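Local coordinates for Ras GTPase-activating-like protein IQGAP2 (Homo sapiens, PDB 5CJP) that probably acts as a scaffold protein that binds GTP-loaded Rho-family GTPases such as Cdc42 through a domain related to the Ras GTPase-activating proteins, at residues Asn280-Gly285 against Tyr296-Tyr301; Tyr204-Leu209 against Lys227-Leu232. All coordinates share one frame; numbering follows the deposited sequence.

Interaction 1 of 2, residues Asn280-Gly285 against Tyr296-Tyr301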
ATOM      1  N   ASN E 280     -38.019  19.703  17.608  1.00 62.21           N
ATOM      2  CA  ASN E 280     -39.368  20.154  17.966  1.00 62.07           C
ATOM      3  C   ASN E 280     -39.736  21.516  17.358  1.00 62.94           C
ATOM      4  O   ASN E 280     -40.259  22.394  18.044  1.00 61.12           O
ATOM      5  CB  ASN E 280     -39.517  20.223  19.488  1.00 59.49           C
ATOM      6  CG  ASN E 280     -40.975  20.180  19.939  1.00 55.99           C
ATOM      7  OD1 ASN E 280     -41.897  20.240  19.123  1.00 54.80           O
ATOM      8  ND2 ASN E 280     -41.186  20.066  21.243  1.00 52.41           N
ATOM      9  N   LYS E 281     -39.476  21.681  16.067  1.00 65.18           N
ATOM     10  CA  LYS E 281     -39.774  22.930  15.378  1.00 68.38           C
ATOM     11  C   LYS E 281     -40.811  22.755  14.275  1.00 67.52           C
ATOM     12  O   LYS E 281     -40.557  22.117  13.250  1.00 68.47           O
ATOM     13  CB  LYS E 281     -38.490  23.525  14.791  1.00 71.19           C
ATOM     14  CG  LYS E 281     -37.731  24.406  15.759  1.00 77.96           C
ATOM     15  CD  LYS E 281     -38.295  25.817  15.774  1.00 82.55           C
ATOM     16  CE  LYS E 281     -37.805  26.626  14.566  1.00 85.71           C
ATOM     17  NZ  LYS E 281     -38.001  25.923  13.264  1.00 85.74           N
ATOM     18  N   LEU E 282     -41.984  23.336  14.484  1.00 66.20           N
ATOM     19  CA  LEU E 282     -43.054  23.247  13.508  1.00 64.95           C
ATOM     20  C   LEU E 282     -42.825  24.210  12.348  1.00 64.34           C
ATOM     21  O   LEU E 282     -42.157  25.237  12.491  1.00 62.46           O
ATOM     22  CB  LEU E 282     -44.395  23.557  14.175  1.00 65.76           C
ATOM     23  CG  LEU E 282     -44.729  22.731  15.420  1.00 66.06           C
ATOM     24  CD1 LEU E 282     -46.073  23.160  15.973  1.00 66.02           C
ATOM     25  CD2 LEU E 282     -44.739  21.251  15.064  1.00 66.57           C
ATOM     26  N   PHE E 283     -43.371  23.863  11.191  1.00 64.61           N
ATOM     27  CA  PHE E 283     -43.253  24.703  10.018  1.00 66.27           C
ATOM     28  C   PHE E 283     -44.165  25.910  10.183  1.00 70.80           C
ATOM     29  O   PHE E 283     -45.254  25.802  10.741  1.00 71.17           O
ATOM     30  CB  PHE E 283     -43.654  23.915   8.779  1.00 60.70           C
ATOM     31  CG  PHE E 283     -42.626  22.917   8.343  1.00 51.71           C
ATOM     32  CD1 PHE E 283     -43.009  21.736   7.719  1.00 46.64           C
ATOM     33  CD2 PHE E 283     -41.269  23.173   8.516  1.00 48.00           C
ATOM     34  CE1 PHE E 283     -42.064  20.825   7.271  1.00 42.96           C
ATOM     35  CE2 PHE E 283     -40.319  22.268   8.072  1.00 45.20           C
ATOM     36  CZ  PHE E 283     -40.721  21.088   7.445  1.00 43.70           C
ATOM     37  N   GLU E 284     -43.709  27.063   9.714  1.00 76.35           N
ATOM     38  CA  GLU E 284     -44.498  28.276   9.808  1.00 80.66           C
ATOM     39  C   GLU E 284     -43.719  29.439   9.228  1.00 82.16           C
ATOM     40  O   GLU E 284     -42.621  29.247   8.716  1.00 82.34           O
ATOM     41  CB  GLU E 284     -44.874  28.555  11.264  1.00 83.13           C
ATOM     42  CG  GLU E 284     -43.715  28.892  12.176  1.00 82.40           C
ATOM     43  CD  GLU E 284     -44.110  28.834  13.641  1.00 83.98           C
ATOM     44  OE1 GLU E 284     -43.528  29.589  14.444  1.00 85.51           O
ATOM     45  OE2 GLU E 284     -44.996  28.025  13.993  1.00 83.78           O
ATOM     46  N   GLY E 285     -44.309  30.630   9.295  1.00 84.06           N
ATOM     47  CA  GLY E 285     -43.678  31.831   8.773  1.00 86.09           C
ATOM     48  C   GLY E 285     -42.728  31.609   7.613  1.00 88.06           C
ATOM     49  O   GLY E 285     -41.529  31.405   7.826  1.00 89.76           O
ATOM     50  N   TYR E 296     -47.529  15.636  12.010  1.00 69.20           N
ATOM     51  CA  TYR E 296     -46.568  14.544  11.882  1.00 66.26           C
ATOM     52  C   TYR E 296     -45.281  14.920  12.607  1.00 64.97           C
ATOM     53  O   TYR E 296     -44.670  14.085  13.276  1.00 67.35           O
ATOM     54  CB  TYR E 296     -46.262  14.258  10.403  1.00 61.33           C
ATOM     55  CG  TYR E 296     -45.139  13.252  10.159  1.00 54.02           C
ATOM     56  CD1 TYR E 296     -45.281  11.905  10.500  1.00 50.15           C
ATOM     57  CD2 TYR E 296     -43.946  13.649   9.551  1.00 51.49           C
ATOM     58  CE1 TYR E 296     -44.258  10.969  10.232  1.00 48.23           C
ATOM     59  CE2 TYR E 296     -42.917  12.724   9.276  1.00 48.61           C
ATOM     60  CZ  TYR E 296     -43.078  11.389   9.613  1.00 48.96           C
ATOM     61  OH  TYR E 296     -42.077  10.479   9.301  1.00 46.55           O
ATOM     62  N   LEU E 297     -44.875  16.176  12.474  1.00 60.99           N
ATOM     63  CA  LEU E 297     -43.666  16.646  13.120  1.00 58.16           C
ATOM     64  C   LEU E 297     -43.719  16.466  14.619  1.00 55.60           C
ATOM     65  O   LEU E 297     -42.730  16.095  15.225  1.00 55.34           O
ATOM     66  CB  LEU E 297     -43.417  18.122  12.799  1.00 56.73           C
ATOM     67  CG  LEU E 297     -42.920  18.427  11.390  1.00 53.85           C
ATOM     68  CD1 LEU E 297     -42.720  19.926  11.202  1.00 54.16           C
ATOM     69  CD2 LEU E 297     -41.631  17.690  11.168  1.00 53.73           C
ATOM     70  N   SER E 298     -44.873  16.729  15.218  1.00 54.06           N
ATOM     71  CA  SER E 298     -45.011  16.610  16.667  1.00 55.40           C
ATOM     72  C   SER E 298     -45.057  15.174  17.161  1.00 55.57           C
ATOM     73  O   SER E 298     -44.728  14.901  18.308  1.00 52.86           O
ATOM     74  CB  SER E 298     -46.265  17.343  17.144  1.00 54.92           C
ATOM     75  OG  SER E 298     -46.259  18.682  16.703  1.00 52.77           O
ATOM     76  N   GLU E 299     -45.485  14.257  16.304  1.00 59.83           N
ATOM     77  CA  GLU E 299     -45.542  12.849  16.681  1.00 64.68           C
ATOM     78  C   GLU E 299     -44.122  12.311  16.547  1.00 61.43           C
ATOM     79  O   GLU E 299     -43.626  11.578  17.410  1.00 59.28           O
ATOM     80  CB  GLU E 299     -46.470  12.070  15.744  1.00 74.88           C
ATOM     81  CG  GLU E 299     -47.877  12.627  15.634  1.00 84.78           C
ATOM     82  CD  GLU E 299     -48.756  11.815  14.687  1.00 91.42           C
ATOM     83  OE1 GLU E 299     -48.343  11.588  13.525  1.00 93.87           O
ATOM     84  OE2 GLU E 299     -49.864  11.410  15.106  1.00 93.20           O
ATOM     85  N   THR E 300     -43.481  12.697  15.449  1.00 57.21           N
ATOM     86  CA  THR E 300     -42.123  12.278  15.168  1.00 53.01           C
ATOM     87  C   THR E 300     -41.167  12.763  16.244  1.00 52.39           C
ATOM     88  O   THR E 300     -40.252  12.036  16.636  1.00 51.76           O
ATOM     89  CB  THR E 300     -41.679  12.781  13.801  1.00 52.02           C
ATOM     90  OG1 THR E 300     -42.512  12.188  12.792  1.00 48.48           O
ATOM     91  CG2 THR E 300     -40.231  12.407  13.548  1.00 47.97           C
ATOM     92  N   TYR E 301     -41.377  13.981  16.734  1.00 51.60           N
ATOM     93  CA  TYR E 301     -40.532  14.519  17.793  1.00 51.27           C
ATOM     94  C   TYR E 301     -40.669  13.615  19.023  1.00 53.11           C
ATOM     95  O   TYR E 301     -39.680  13.237  19.645  1.00 50.91           O
ATOM     96  CB  TYR E 301     -40.958  15.944  18.156  1.00 51.94           C
ATOM     97  CG  TYR E 301     -40.394  16.397  19.488  1.00 51.44           C
ATOM     98  CD1 TYR E 301     -39.016  16.584  19.657  1.00 51.95           C
ATOM     99  CD2 TYR E 301     -41.224  16.562  20.604  1.00 50.85           C
ATOM    100  CE1 TYR E 301     -38.479  16.914  20.899  1.00 50.58           C
ATOM    101  CE2 TYR E 301     -40.693  16.892  21.856  1.00 50.90           C
ATOM    102  CZ  TYR E 301     -39.318  17.062  21.991  1.00 50.98           C
ATOM    103  OH  TYR E 301     -38.772  17.352  23.215  1.00 51.19           O
TER
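A Schellman motif closes helix 261-278, and its C-prime residue, N280, lays its side chain on the ring of Y301 as the chain begins the loop that returns to helix 294-311. The positive phi of N280 lets the backbone N of K281 reach back to H276 O and the N of N280 reach A277 O. With CG anti to the backbone N (chi1 -159°), the amide lies over one face of the Y301 ring, the two planes 18° apart in a stacked arrangement. N280 CB stands 3.7 Å from the centroid of the Y301 ring in a CH-pi contact, while N280 ND2 is offset toward the rim, 3.3 Å from Y301 CE2. The amide thus lies flat against the ring rather than aiming an N-H at the ring face.

Farther along the loop the contact turns apolar. The L282 and L297 side chains run side by side in opposing senses, bringing L282 CD2 to 4.1 Å from L297 CB. The same methyl packs beside S298 OG, whose hydroxyl is bonded to N294 O in the preceding turn of its own helix. N294 also holds the loop, its OD1 accepting from the backbone N of F283, so one residue ties both segments together near the start of helix 294-311. L297 points toward the loop, its CD1 3.7 Å from K281 O, and also packs on V273 and A277 of helix 261-278. F283 lies at about a right angle to L297 and meets H276 edge-to-face. It offers one ring face to the leucine: the L297 CD1 methyl sits 4.0 Å from the centroid of the F283 ring, closest to F283 CD1.

Interaction 2 of 2, residues Tyr204-Leu209 against Lys227-Leu232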
ATOM      1  N   TYR E 204     -22.479   6.114  24.808  1.00 45.13           N
ATOM      2  CA  TYR E 204     -21.851   6.476  26.065  1.00 45.43           C
ATOM      3  C   TYR E 204     -21.483   7.956  26.129  1.00 46.02           C
ATOM      4  O   TYR E 204     -21.682   8.601  27.151  1.00 47.71           O
ATOM      5  CB  TYR E 204     -20.620   5.612  26.304  1.00 44.56           C
ATOM      6  CG  TYR E 204     -19.843   6.037  27.511  1.00 44.11           C
ATOM      7  CD1 TYR E 204     -20.427   6.032  28.779  1.00 45.33           C
ATOM      8  CD2 TYR E 204     -18.540   6.513  27.385  1.00 43.37           C
ATOM      9  CE1 TYR E 204     -19.729   6.502  29.898  1.00 45.77           C
ATOM     10  CE2 TYR E 204     -17.837   6.982  28.488  1.00 45.99           C
ATOM     11  CZ  TYR E 204     -18.435   6.981  29.741  1.00 46.17           C
ATOM     12  OH  TYR E 204     -17.736   7.479  30.816  1.00 46.06           O
ATOM     13  N   ILE E 205     -20.954   8.495  25.041  1.00 45.06           N
ATOM     14  CA  ILE E 205     -20.592   9.899  25.047  1.00 44.71           C
ATOM     15  C   ILE E 205     -21.847  10.773  25.124  1.00 47.67           C
ATOM     16  O   ILE E 205     -21.829  11.846  25.730  1.00 49.15           O
ATOM     17  CB  ILE E 205     -19.753  10.255  23.813  1.00 41.35           C
ATOM     18  CG1 ILE E 205     -18.377   9.581  23.922  1.00 38.75           C
ATOM     19  CG2 ILE E 205     -19.585  11.756  23.703  1.00 39.08           C
ATOM     20  CD1 ILE E 205     -17.562  10.020  25.086  1.00 72.65           C
ATOM     21  N   ALA E 206     -22.940  10.317  24.520  1.00 49.06           N
ATOM     22  CA  ALA E 206     -24.192  11.057  24.579  1.00 50.61           C
ATOM     23  C   ALA E 206     -24.576  11.098  26.053  1.00 51.90           C
ATOM     24  O   ALA E 206     -25.033  12.121  26.563  1.00 52.99           O
ATOM     25  CB  ALA E 206     -25.273  10.353  23.776  1.00 50.03           C
ATOM     26  N   LYS E 207     -24.379   9.979  26.742  1.00 51.81           N
ATOM     27  CA  LYS E 207     -24.675   9.907  28.167  1.00 51.62           C
ATOM     28  C   LYS E 207     -23.789  10.887  28.931  1.00 50.90           C
ATOM     29  O   LYS E 207     -24.278  11.702  29.700  1.00 51.02           O
ATOM     30  CB  LYS E 207     -24.443   8.493  28.686  1.00 49.94           C
ATOM     31  CG  LYS E 207     -24.545   8.377  30.191  1.00 47.18           C
ATOM     32  CD  LYS E 207     -24.425   6.928  30.597  1.00 47.11           C
ATOM     33  CE  LYS E 207     -24.138   6.794  32.062  1.00 41.97           C
ATOM     34  NZ  LYS E 207     -24.065   5.367  32.395  1.00 41.23           N
ATOM     35  N   VAL E 208     -22.480  10.802  28.718  1.00 51.24           N
ATOM     36  CA  VAL E 208     -21.542  11.712  29.366  1.00 50.09           C
ATOM     37  C   VAL E 208     -21.941  13.149  29.082  1.00 51.79           C
ATOM     38  O   VAL E 208     -21.993  13.979  29.984  1.00 54.96           O
ATOM     39  CB  VAL E 208     -20.118  11.539  28.831  1.00 48.42           C
ATOM     40  CG1 VAL E 208     -19.288  12.784  29.161  1.00 42.25           C
ATOM     41  CG2 VAL E 208     -19.492  10.293  29.428  1.00 44.69           C
ATOM     42  N   LEU E 209     -22.197  13.435  27.814  1.00 49.57           N
ATOM     43  CA  LEU E 209     -22.587  14.763  27.393  1.00 48.62           C
ATOM     44  C   LEU E 209     -23.788  15.260  28.190  1.00 51.09           C
ATOM     45  O   LEU E 209     -23.729  16.319  28.812  1.00 51.39           O
ATOM     46  CB  LEU E 209     -22.906  14.756  25.894  1.00 44.14           C
ATOM     47  CG  LEU E 209     -23.610  15.975  25.302  1.00 39.35           C
ATOM     48  CD1 LEU E 209     -22.876  17.219  25.699  1.00 38.16           C
ATOM     49  CD2 LEU E 209     -23.682  15.851  23.786  1.00 38.02           C
ATOM     50  N   LYS E 227     -32.431  17.805  23.511  1.00 58.06           N
ATOM     51  CA  LYS E 227     -32.245  18.469  22.233  1.00 61.16           C
ATOM     52  C   LYS E 227     -30.751  18.523  21.930  1.00 59.25           C
ATOM     53  O   LYS E 227     -30.334  18.510  20.764  1.00 55.33           O
ATOM     54  CB  LYS E 227     -32.848  19.873  22.253  1.00 69.36           C
ATOM     55  CG  LYS E 227     -34.361  19.879  22.115  1.00 79.22           C
ATOM     56  CD  LYS E 227     -34.902  21.288  22.016  1.00 85.61           C
ATOM     57  CE  LYS E 227     -36.341  21.289  21.551  1.00 88.22           C
ATOM     58  NZ  LYS E 227     -36.798  22.666  21.223  1.00 89.79           N
ATOM     59  N   ILE E 228     -29.948  18.575  22.990  1.00 56.13           N
ATOM     60  CA  ILE E 228     -28.498  18.600  22.864  1.00 53.14           C
ATOM     61  C   ILE E 228     -28.062  17.216  22.418  1.00 49.58           C
ATOM     62  O   ILE E 228     -27.315  17.073  21.444  1.00 48.93           O
ATOM     63  CB  ILE E 228     -27.849  18.918  24.203  1.00 56.23           C
ATOM     64  CG1 ILE E 228     -28.277  20.317  24.629  1.00 56.66           C
ATOM     65  CG2 ILE E 228     -26.338  18.830  24.107  1.00 55.81           C
ATOM     66  CD1 ILE E 228     -27.905  20.619  26.020  1.00 72.65           C
ATOM     67  N   VAL E 229     -28.544  16.204  23.135  1.00 45.08           N
ATOM     68  CA  VAL E 229     -28.244  14.815  22.820  1.00 41.42           C
ATOM     69  C   VAL E 229     -28.710  14.464  21.425  1.00 42.57           C
ATOM     70  O   VAL E 229     -28.072  13.677  20.730  1.00 45.31           O
ATOM     71  CB  VAL E 229     -28.921  13.860  23.794  1.00 39.20           C
ATOM     72  CG1 VAL E 229     -28.900  12.440  23.233  1.00 29.83           C
ATOM     73  CG2 VAL E 229     -28.185  13.900  25.130  1.00 35.42           C
ATOM     74  N   GLY E 230     -29.829  15.039  21.009  1.00 41.54           N
ATOM     75  CA  GLY E 230     -30.330  14.755  19.682  1.00 42.04           C
ATOM     76  C   GLY E 230     -29.481  15.418  18.617  1.00 42.73           C
ATOM     77  O   GLY E 230     -29.457  14.977  17.478  1.00 44.67           O
ATOM     78  N   ASN E 231     -28.796  16.497  18.989  1.00 43.86           N
ATOM     79  CA  ASN E 231     -27.931  17.222  18.074  1.00 43.06           C
ATOM     80  C   ASN E 231     -26.761  16.322  17.721  1.00 43.49           C
ATOM     81  O   ASN E 231     -26.351  16.255  16.574  1.00 42.33           O
ATOM     82  CB  ASN E 231     -27.403  18.493  18.730  1.00 43.69           C
ATOM     83  CG  ASN E 231     -26.311  19.163  17.909  1.00 39.40           C
ATOM     84  OD1 ASN E 231     -26.575  19.743  16.858  1.00 38.78           O
ATOM     85  ND2 ASN E 231     -25.074  19.063  18.380  1.00 37.67           N
ATOM     86  N   LEU E 232     -26.234  15.628  18.722  1.00 44.14           N
ATOM     87  CA  LEU E 232     -25.112  14.714  18.535  1.00 43.66           C
ATOM     88  C   LEU E 232     -25.502  13.484  17.724  1.00 42.48           C
ATOM     89  O   LEU E 232     -24.887  13.177  16.706  1.00 40.36           O
ATOM     90  CB  LEU E 232     -24.573  14.252  19.894  1.00 45.72           C
ATOM     91  CG  LEU E 232     -23.619  13.041  19.903  1.00 47.06           C
ATOM     92  CD1 LEU E 232     -22.337  13.354  19.112  1.00 46.63           C
ATOM     93  CD2 LEU E 232     -23.280  12.683  21.344  1.00 44.20           C
TER
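A206 and L209 meet V229, I228 and L232 without any aromatic ring between them; the Y204 ring lies away from this interface, with V208 CG2 3.5 Å above its plane over one face, offset toward the rim, and its OH bonded to E316. The contact itself is a near-antiparallel helix pair inside the all-helical GAP-related fold. The axes of 204-209 and 227-232 run at 150° and approach to 9.8 Å. The backbones come nearest at A206 and V229, where the small alanine admits L232: its CD2 methyl lies 3.7 Å from A206 CA. V229, one turn earlier on the same helix, sets its CG2 against the carbonyl oxygen of A206. A chi1 of 168°, which turns CG away from the backbone N, carries L209 toward the facing helix and sets CD2 between two partners, 4.0 Å from I228 CG2 and 4.0 Å from L232 CD2. It lies obliquely over the isoleucine and runs counter to L232 alongside it. Cut back to an alanine, this leucine would probably leave I228 CG2 and L232 CD2 without the methyl they share and open a gap between the helices. V98 of helix 92-102 packs on L232, and V83 on I228, extending the apolar layer. All six touching residues are buried, so cohesion here rests on the shape fit of aliphatic groups and on excluding water rather than on directional bonds.

The two contacts, centres about 21 Å apart, meet on helix 222-243, which supplies 227-232 to interaction 2 and touches interaction 1 from outside. N280 CB packs on K227 CE at 3.9 Å, and D223 touches Y301. In sequence, interaction 2 comes first. Neither belongs to the GTP pocket of N57, R59, E60 and Y326; a bound GTP lies about 9 Å from the K281 side chain, and one about 12 Å from that of I228. A chain of another protein packs on K281; at interaction 2 such a chain packs on N231 and gives K227 NZ an acidic partner. Interaction 2 is buried, its centre about 14 Å from the chain's; interaction 1 is partly buried, about 25 Å out.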